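Local structure of iron-chelator utilization protein (Thermobifida fusca TM51, 4YHB) at residues R8-V22 with G123-Y137. The protein binds FAD and, as a siderophore-interacting protein, probably reduces ferric siderophores so that their iron can be released. Numbering follows the deposited sequence.
Sequences RTVEMYPLKSRLLEV and GDRLGVLGPRGTVYY
R132 curls its guanidinium back to the Y13 carbonyl: NH2 meets Y13 O at 2.6 Å, with the acceptor near the guanidinium plane (14° out). The chain folds back through bends at chi2 and chi3; L15 CD1 lies over the centre of one guanidinium face, 4.1 Å above its plane, and M12 CE sits 3.5 Å from R132 NE, which is buried without a polar partner. Replacing R132 by an alanine would probably leave Y13 O without this donor and D74 without its salt-bridge mate. G133 CA sits over one face of the Y13 ring, 4.1 Å from its centroid and 29° off the normal, a CH-pi contact, while P131 O approaches the ring edge in plane. Y136 OH donates to E11 OE1 (3.1 Å) with ring and carboxylate nearly coplanar (21°); E11 OE2 pairs with R46. At the far end R125 NE makes a salt bridge to E21 OE1 (3.3 Å), from above the carboxylate plane. Between the antiparallel pairings the backbones part, and three waters span the gap, one linking P14 O and P131 O. L20 CD1 packs on V128 CG2 (3.7 Å). Backbone hydrogen bonds pair T9 and E11 with Y136 and T134 in a separate two-stranded sheet, and R18 and L20 with V128 and L126 where the six-stranded FAD-domain barrel closes, with V128 against strand 53-57, L20 against strand 32-38 and V22 and L126 against helix 112-118.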
ATOM      1  N   ARG A   8      16.550  12.093   3.097  1.00 42.27           N
ATOM      2  CA  ARG A   8      15.403  11.326   3.569  1.00 40.57           C
ATOM      3  C   ARG A   8      14.913  11.842   4.918  1.00 44.73           C
ATOM      4  O   ARG A   8      15.695  11.934   5.862  1.00 40.28           O
ATOM      5  CB  ARG A   8      15.772   9.855   3.680  1.00 36.78           C
ATOM      6  CG  ARG A   8      14.621   8.967   4.072  1.00 42.74           C
ATOM      7  CD  ARG A   8      15.120   7.620   4.532  1.00 46.89           C
ATOM      8  NE  ARG A   8      14.033   6.653   4.613  1.00 46.79           N
ATOM      9  CZ  ARG A   8      13.480   6.258   5.752  1.00 51.36           C
ATOM     10  NH1 ARG A   8      13.918   6.757   6.898  1.00 47.00           N
ATOM     11  NH2 ARG A   8      12.490   5.372   5.745  1.00 53.29           N
ATOM     12  N   THR A   9      13.625  12.167   5.015  1.00 37.22           N
ATOM     13  CA  THR A   9      13.107  12.820   6.213  1.00 38.01           C
ATOM     14  C   THR A   9      11.755  12.279   6.696  1.00 37.05           C
ATOM     15  O   THR A   9      10.791  12.174   5.929  1.00 35.33           O
ATOM     16  CB  THR A   9      12.960  14.334   5.978  1.00 39.70           C
ATOM     17  OG1 THR A   9      14.153  14.840   5.357  1.00 44.43           O
ATOM     18  CG2 THR A   9      12.719  15.053   7.300  1.00 41.23           C
ATOM     19  N   VAL A  10      11.690  11.959   7.984  1.00 36.27           N
ATOM     20  CA  VAL A  10      10.458  11.499   8.607  1.00 34.67           C
ATOM     21  C   VAL A  10       9.750  12.634   9.336  1.00 37.47           C
ATOM     22  O   VAL A  10      10.375  13.417  10.054  1.00 35.75           O
ATOM     23  CB  VAL A  10      10.730  10.358   9.603  1.00 37.76           C
ATOM     24  CG1 VAL A  10       9.463   9.987  10.359  1.00 34.33           C
ATOM     25  CG2 VAL A  10      11.310   9.163   8.884  1.00 36.28           C
ATOM     26  N   GLU A  11       8.443  12.731   9.132  1.00 33.99           N
ATOM     27  CA  GLU A  11       7.611  13.651   9.886  1.00 31.50           C
ATOM     28  C   GLU A  11       6.488  12.885  10.582  1.00 36.34           C
ATOM     29  O   GLU A  11       5.776  12.105   9.953  1.00 33.11           O
ATOM     30  CB  GLU A  11       7.034  14.733   8.972  1.00 31.05           C
ATOM     31  CG  GLU A  11       5.958  15.567   9.641  1.00 39.13           C
ATOM     32  CD  GLU A  11       5.396  16.657   8.745  1.00 45.25           C
ATOM     33  OE1 GLU A  11       5.670  16.640   7.527  1.00 43.85           O
ATOM     34  OE2 GLU A  11       4.677  17.539   9.268  1.00 46.41           O
ATOM     35  N   MET A  12       6.328  13.100  11.881  1.00 34.13           N
ATOM     36  CA  MET A  12       5.260  12.439  12.618  1.00 29.86           C
ATOM     37  C   MET A  12       3.953  13.216  12.525  1.00 29.13           C
ATOM     38  O   MET A  12       3.946  14.445  12.448  1.00 30.55           O
ATOM     39  CB  MET A  12       5.654  12.244  14.087  1.00 38.49           C
ATOM     40  CG  MET A  12       6.967  11.505  14.277  1.00 38.95           C
ATOM     41  SD  MET A  12       6.962   9.832  13.591  1.00 49.26           S
ATOM     42  CE  MET A  12       5.835   9.008  14.713  1.00 41.62           C
ATOM     43  N   TYR A  13       2.848  12.481  12.509  1.00 28.68           N
ATOM     44  CA  TYR A  13       1.513  13.060  12.610  1.00 28.55           C
ATOM     45  C   TYR A  13       0.955  12.769  13.988  1.00 27.47           C
ATOM     46  O   TYR A  13       1.238  11.709  14.559  1.00 30.24           O
ATOM     47  CB  TYR A  13       0.553  12.467  11.582  1.00 29.74           C
ATOM     48  CG  TYR A  13       0.882  12.677  10.127  1.00 32.86           C
ATOM     49  CD1 TYR A  13       0.543  11.708   9.192  1.00 28.44           C
ATOM     50  CD2 TYR A  13       1.463  13.858   9.674  1.00 32.72           C
ATOM     51  CE1 TYR A  13       0.805  11.888   7.852  1.00 28.78           C
ATOM     52  CE2 TYR A  13       1.731  14.052   8.329  1.00 33.15           C
ATOM     53  CZ  TYR A  13       1.394  13.058   7.422  1.00 30.71           C
ATOM     54  OH  TYR A  13       1.645  13.224   6.086  1.00 26.64           O
ATOM     55  N   PRO A  14       0.128  13.681  14.515  1.00 29.31           N
ATOM     56  CA  PRO A  14      -0.625  13.357  15.731  1.00 29.88           C
ATOM     57  C   PRO A  14      -1.641  12.240  15.477  1.00 30.31           C
ATOM     58  O   PRO A  14      -2.304  12.194  14.436  1.00 28.41           O
ATOM     59  CB  PRO A  14      -1.320  14.674  16.087  1.00 30.71           C
ATOM     60  CG  PRO A  14      -1.352  15.459  14.823  1.00 38.71           C
ATOM     61  CD  PRO A  14      -0.143  15.045  14.030  1.00 34.19           C
ATOM     62  N   LEU A  15      -1.744  11.333  16.435  1.00 24.02           N
ATOM     63  CA  LEU A  15      -2.621  10.174  16.336  1.00 24.78           C
ATOM     64  C   LEU A  15      -4.033  10.532  16.771  1.00 28.59           C
ATOM     65  O   LEU A  15      -4.211  11.241  17.760  1.00 28.51           O
ATOM     66  CB  LEU A  15      -2.068   9.040  17.212  1.00 25.81           C
ATOM     67  CG  LEU A  15      -2.116   7.595  16.731  1.00 33.25           C
ATOM     68  CD1 LEU A  15      -1.599   7.488  15.306  1.00 27.18           C
ATOM     69  CD2 LEU A  15      -1.297   6.706  17.675  1.00 29.92           C
ATOM     70  N   LYS A  16      -5.045  10.070  16.045  1.00 24.32           N
ATOM     71  CA  LYS A  16      -6.416  10.189  16.545  1.00 31.81           C
ATOM     72  C   LYS A  16      -7.277   9.056  16.006  1.00 28.92           C
ATOM     73  O   LYS A  16      -7.069   8.564  14.891  1.00 29.21           O
ATOM     74  CB  LYS A  16      -7.034  11.563  16.201  1.00 34.58           C
ATOM     75  CG  LYS A  16      -8.497  11.694  16.663  1.00 46.22           C
ATOM     76  CD  LYS A  16      -9.013  13.129  16.696  1.00 56.83           C
ATOM     77  CE  LYS A  16     -10.342  13.224  17.464  1.00 64.25           C
ATOM     78  NZ  LYS A  16     -11.210  12.011  17.294  1.00 65.57           N
ATOM     79  N   SER A  17      -8.226   8.623  16.828  1.00 26.57           N
ATOM     80  CA  SER A  17      -9.132   7.553  16.457  1.00 25.13           C
ATOM     81  C   SER A  17     -10.257   8.151  15.635  1.00 31.52           C
ATOM     82  O   SER A  17     -11.002   8.992  16.121  1.00 26.60           O
ATOM     83  CB  SER A  17      -9.669   6.847  17.706  1.00 29.20           C
ATOM     84  OG  SER A  17     -10.612   5.842  17.377  1.00 31.33           O
ATOM     85  N   ARG A  18     -10.363   7.734  14.381  1.00 25.70           N
ATOM     86  CA  ARG A  18     -11.418   8.231  13.516  1.00 22.93           C
ATOM     87  C   ARG A  18     -12.391   7.117  13.174  1.00 25.77           C
ATOM     88  O   ARG A  18     -11.992   5.963  12.971  1.00 27.62           O
ATOM     89  CB  ARG A  18     -10.828   8.842  12.234  1.00 21.39           C
ATOM     90  CG  ARG A  18      -9.918  10.036  12.469  1.00 26.19           C
ATOM     91  CD  ARG A  18      -9.407  10.643  11.159  1.00 28.58           C
ATOM     92  NE  ARG A  18      -8.913  12.001  11.381  1.00 27.06           N
ATOM     93  CZ  ARG A  18      -7.694  12.283  11.835  1.00 32.64           C
ATOM     94  NH1 ARG A  18      -6.847  11.300  12.109  1.00 30.38           N
ATOM     95  NH2 ARG A  18      -7.322  13.544  12.026  1.00 33.77           N
ATOM     96  N   LEU A  19     -13.671   7.456  13.116  1.00 23.89           N
ATOM     97  CA  LEU A  19     -14.666   6.528  12.594  1.00 25.19           C
ATOM     98  C   LEU A  19     -15.160   7.055  11.256  1.00 24.92           C
ATOM     99  O   LEU A  19     -15.769   8.120  11.196  1.00 22.96           O
ATOM    100  CB  LEU A  19     -15.829   6.353  13.574  1.00 28.06           C
ATOM    101  CG  LEU A  19     -16.918   5.367  13.132  1.00 28.15           C
ATOM    102  CD1 LEU A  19     -16.361   3.961  12.981  1.00 21.16           C
ATOM    103  CD2 LEU A  19     -18.101   5.382  14.101  1.00 34.78           C
ATOM    104  N   LEU A  20     -14.885   6.323  10.177  1.00 20.82           N
ATOM    105  CA  LEU A  20     -15.261   6.797   8.852  1.00 19.67           C
ATOM    106  C   LEU A  20     -16.250   5.852   8.200  1.00 19.83           C
ATOM    107  O   LEU A  20     -16.351   4.689   8.570  1.00 20.18           O
ATOM    108  CB  LEU A  20     -14.029   6.964   7.961  1.00 21.33           C
ATOM    109  CG  LEU A  20     -12.975   7.961   8.427  1.00 21.74           C
ATOM    110  CD1 LEU A  20     -11.891   8.068   7.380  1.00 19.08           C
ATOM    111  CD2 LEU A  20     -13.612   9.342   8.681  1.00 23.12           C
ATOM    112  N   GLU A  21     -16.970   6.366   7.211  1.00 20.90           N
ATOM    113  CA  GLU A  21     -18.067   5.634   6.587  1.00 19.85           C
ATOM    114  C   GLU A  21     -17.840   5.553   5.093  1.00 18.72           C
ATOM    115  O   GLU A  21     -17.397   6.522   4.483  1.00 19.84           O
ATOM    116  CB  GLU A  21     -19.401   6.330   6.894  1.00 23.33           C
ATOM    117  CG  GLU A  21     -20.625   5.690   6.271  1.00 28.56           C
ATOM    118  CD  GLU A  21     -21.907   6.398   6.706  1.00 34.16           C
ATOM    119  OE1 GLU A  21     -21.902   7.017   7.792  1.00 39.38           O
ATOM    120  OE2 GLU A  21     -22.906   6.329   5.964  1.00 37.97           O
ATOM    121  N   VAL A  22     -18.127   4.390   4.511  1.00 21.75           N
ATOM    122  CA  VAL A  22     -17.995   4.215   3.069  1.00 19.81           C
ATOM    123  C   VAL A  22     -19.002   5.113   2.339  1.00 20.23           C
ATOM    124  O   VAL A  22     -20.206   5.051   2.581  1.00 21.77           O
ATOM    125  CB  VAL A  22     -18.214   2.754   2.655  1.00 22.08           C
ATOM    126  CG1 VAL A  22     -18.100   2.610   1.141  1.00 17.41           C
ATOM    127  CG2 VAL A  22     -17.224   1.826   3.367  1.00 21.88           C
ATOM    128  N   GLY A 123     -22.228   3.079   3.561  1.00 27.83           N
ATOM    129  CA  GLY A 123     -22.829   2.879   4.868  1.00 25.46           C
ATOM    130  C   GLY A 123     -22.026   1.990   5.805  1.00 26.36           C
ATOM    131  O   GLY A 123     -22.206   2.079   7.013  1.00 26.49           O
ATOM    132  N   ASP A 124     -21.170   1.119   5.267  1.00 23.35           N
ATOM    133  CA  ASP A 124     -20.219   0.373   6.104  1.00 23.63           C
ATOM    134  C   ASP A 124     -19.305   1.358   6.800  1.00 21.23           C
ATOM    135  O   ASP A 124     -18.944   2.370   6.217  1.00 21.01           O
ATOM    136  CB  ASP A 124     -19.361  -0.596   5.285  1.00 24.40           C
ATOM    137  CG  ASP A 124     -20.151  -1.765   4.727  1.00 28.72           C
ATOM    138  OD1 ASP A 124     -21.271  -2.016   5.212  1.00 33.11           O
ATOM    139  OD2 ASP A 124     -19.629  -2.447   3.816  1.00 27.37           O
ATOM    140  N   ARG A 125     -18.910   1.059   8.031  1.00 21.66           N
ATOM    141  CA  ARG A 125     -17.998   1.950   8.737  1.00 20.36           C
ATOM    142  C   ARG A 125     -16.736   1.218   9.184  1.00 16.94           C
ATOM    143  O   ARG A 125     -16.765   0.016   9.460  1.00 21.49           O
ATOM    144  CB  ARG A 125     -18.721   2.599   9.930  1.00 26.12           C
ATOM    145  CG  ARG A 125     -19.949   3.406   9.491  1.00 24.66           C
ATOM    146  CD  ARG A 125     -20.772   3.988  10.647  1.00 36.95           C
ATOM    147  NE  ARG A 125     -21.937   4.724  10.135  1.00 37.18           N
ATOM    148  CZ  ARG A 125     -23.178   4.240  10.084  1.00 34.25           C
ATOM    149  NH1 ARG A 125     -23.450   3.023  10.541  1.00 32.38           N
ATOM    150  NH2 ARG A 125     -24.161   4.990   9.597  1.00 37.65           N
ATOM    151  N   LEU A 126     -15.628   1.953   9.244  1.00 17.49           N
ATOM    152  CA  LEU A 126     -14.361   1.411   9.703  1.00 19.45           C
ATOM    153  C   LEU A 126     -13.697   2.372  10.668  1.00 16.57           C
ATOM    154  O   LEU A 126     -13.767   3.589  10.487  1.00 20.57           O
ATOM    155  CB  LEU A 126     -13.417   1.150   8.524  1.00 17.74           C
ATOM    156  CG  LEU A 126     -13.827   0.082   7.512  1.00 21.20           C
ATOM    157  CD1 LEU A 126     -12.792   0.021   6.375  1.00 21.06           C
ATOM    158  CD2 LEU A 126     -13.965  -1.264   8.210  1.00 18.47           C
ATOM    159  N   GLY A 127     -13.037   1.822  11.677  1.00 17.84           N
ATOM    160  CA  GLY A 127     -12.126   2.612  12.488  1.00 17.58           C
ATOM    161  C   GLY A 127     -10.887   2.899  11.654  1.00 22.00           C
ATOM    162  O   GLY A 127     -10.393   2.029  10.927  1.00 15.92           O
ATOM    163  N   VAL A 128     -10.389   4.126  11.733  1.00 19.54           N
ATOM    164  CA  VAL A 128      -9.215   4.512  10.964  1.00 15.87           C
ATOM    165  C   VAL A 128      -8.173   5.122  11.887  1.00 21.84           C
ATOM    166  O   VAL A 128      -8.402   6.184  12.500  1.00 22.59           O
ATOM    167  CB  VAL A 128      -9.574   5.505   9.840  1.00 19.99           C
ATOM    168  CG1 VAL A 128      -8.326   5.886   9.057  1.00 25.26           C
ATOM    169  CG2 VAL A 128     -10.637   4.887   8.908  1.00 21.31           C
ATOM    170  N   LEU A 129      -7.033   4.444  12.011  1.00 19.86           N
ATOM    171  CA  LEU A 129      -5.958   4.931  12.876  1.00 21.27           C
ATOM    172  C   LEU A 129      -4.726   5.335  12.067  1.00 21.64           C
ATOM    173  O   LEU A 129      -4.237   4.571  11.225  1.00 20.64           O
ATOM    174  CB  LEU A 129      -5.594   3.869  13.922  1.00 19.70           C
ATOM    175  CG  LEU A 129      -4.482   4.243  14.915  1.00 21.04           C
ATOM    176  CD1 LEU A 129      -4.933   5.393  15.829  1.00 21.37           C
ATOM    177  CD2 LEU A 129      -4.084   3.024  15.736  1.00 23.88           C
ATOM    178  N   GLY A 130      -4.218   6.540  12.325  1.00 21.80           N
ATOM    179  CA  GLY A 130      -3.067   7.038  11.603  1.00 21.74           C
ATOM    180  C   GLY A 130      -3.422   7.892  10.394  1.00 20.05           C
ATOM    181  O   GLY A 130      -4.563   8.326  10.268  1.00 21.86           O
ATOM    182  N   PRO A 131      -2.456   8.123   9.487  1.00 21.17           N
ATOM    183  CA  PRO A 131      -1.097   7.569   9.471  1.00 21.03           C
ATOM    184  C   PRO A 131      -0.289   8.043  10.669  1.00 22.71           C
ATOM    185  O   PRO A 131      -0.542   9.136  11.153  1.00 22.94           O
ATOM    186  CB  PRO A 131      -0.493   8.127   8.176  1.00 20.82           C
ATOM    187  CG  PRO A 131      -1.650   8.588   7.370  1.00 21.04           C
ATOM    188  CD  PRO A 131      -2.670   9.045   8.362  1.00 20.44           C
ATOM    189  N   ARG A 132       0.620   7.210  11.154  1.00 22.13           N
ATOM    190  CA  ARG A 132       1.462   7.563  12.290  1.00 26.22           C
ATOM    191  C   ARG A 132       2.370   8.735  11.908  1.00 26.78           C
ATOM    192  O   ARG A 132       2.761   9.562  12.744  1.00 29.10           O
ATOM    193  CB  ARG A 132       2.271   6.339  12.722  1.00 26.80           C
ATOM    194  CG  ARG A 132       3.335   6.586  13.798  1.00 29.32           C
ATOM    195  CD  ARG A 132       2.742   6.930  15.156  1.00 28.90           C
ATOM    196  NE  ARG A 132       2.442   8.354  15.307  1.00 26.94           N
ATOM    197  CZ  ARG A 132       2.155   8.918  16.477  1.00 33.60           C
ATOM    198  NH1 ARG A 132       2.141   8.166  17.571  1.00 27.74           N
ATOM    199  NH2 ARG A 132       1.879  10.220  16.560  1.00 29.19           N
ATOM    200  N   GLY A 133       2.685   8.803  10.622  1.00 26.61           N
ATOM    201  CA  GLY A 133       3.556   9.831  10.092  1.00 27.91           C
ATOM    202  C   GLY A 133       3.799   9.607   8.613  1.00 27.84           C
ATOM    203  O   GLY A 133       3.030   8.913   7.948  1.00 22.56           O
ATOM    204  N   THR A 134       4.863  10.203   8.093  1.00 23.39           N
ATOM    205  CA  THR A 134       5.104  10.207   6.652  1.00 25.35           C
ATOM    206  C   THR A 134       6.606  10.301   6.395  1.00 29.62           C
ATOM    207  O   THR A 134       7.358  10.818   7.230  1.00 28.34           O
ATOM    208  CB  THR A 134       4.353  11.373   5.943  1.00 23.79           C
ATOM    209  OG1 THR A 134       4.434  11.232   4.512  1.00 22.93           O
ATOM    210  CG2 THR A 134       4.924  12.733   6.351  1.00 26.02           C
ATOM    211  N   VAL A 135       7.044   9.770   5.254  1.00 28.54           N
ATOM    212  CA  VAL A 135       8.464   9.782   4.908  1.00 28.33           C
ATOM    213  C   VAL A 135       8.702  10.496   3.586  1.00 35.86           C
ATOM    214  O   VAL A 135       8.161  10.095   2.545  1.00 30.81           O
ATOM    215  CB  VAL A 135       9.034   8.357   4.815  1.00 32.28           C
ATOM    216  CG1 VAL A 135      10.536   8.409   4.569  1.00 38.64           C
ATOM    217  CG2 VAL A 135       8.718   7.579   6.077  1.00 31.95           C
ATOM    218  N   TYR A 136       9.505  11.558   3.634  1.00 33.08           N
ATOM    219  CA  TYR A 136       9.890  12.300   2.439  1.00 32.08           C
ATOM    220  C   TYR A 136      11.192  11.764   1.856  1.00 33.78           C
ATOM    221  O   TYR A 136      12.107  11.393   2.595  1.00 36.35           O
ATOM    222  CB  TYR A 136      10.073  13.790   2.744  1.00 32.43           C
ATOM    223  CG  TYR A 136       8.839  14.534   3.180  1.00 31.89           C
ATOM    224  CD1 TYR A 136       8.069  15.239   2.266  1.00 31.33           C
ATOM    225  CD2 TYR A 136       8.463  14.566   4.518  1.00 33.99           C
ATOM    226  CE1 TYR A 136       6.945  15.940   2.674  1.00 33.46           C
ATOM    227  CE2 TYR A 136       7.341  15.259   4.930  1.00 33.10           C
ATOM    228  CZ  TYR A 136       6.592  15.947   4.006  1.00 32.47           C
ATOM    229  OH  TYR A 136       5.483  16.638   4.413  1.00 33.87           O
ATOM    230  N   TYR A 137      11.279  11.747   0.532  1.00 34.55           N
ATOM    231  CA  TYR A 137      12.517  11.361  -0.146  1.00 31.87           C
ATOM    232  C   TYR A 137      12.997  12.472  -1.070  1.00 33.83           C
ATOM    233  O   TYR A 137      12.184  13.217  -1.623  1.00 33.53           O
ATOM    234  CB  TYR A 137      12.320  10.067  -0.948  1.00 33.24           C
ATOM    235  CG  TYR A 137      12.079   8.843  -0.098  1.00 37.40           C
ATOM    236  CD1 TYR A 137      13.142   8.118   0.422  1.00 35.90           C
ATOM    237  CD2 TYR A 137      10.786   8.405   0.178  1.00 33.64           C
ATOM    238  CE1 TYR A 137      12.927   6.991   1.202  1.00 38.43           C
ATOM    239  CE2 TYR A 137      10.562   7.282   0.950  1.00 34.81           C
ATOM    240  CZ  TYR A 137      11.631   6.581   1.463  1.00 39.00           C
ATOM    241  OH  TYR A 137      11.407   5.464   2.237  1.00 43.00           O
TER
HETATM  242  O   HOH W   1      -2.792  10.498  12.349  1.00 29.94           O
HETATM  243  O   HOH W   2      -4.726   8.990  13.721  1.00 26.87           O
HETATM  244  O   HOH W   3      -6.795   8.500  11.768  1.00 23.55           O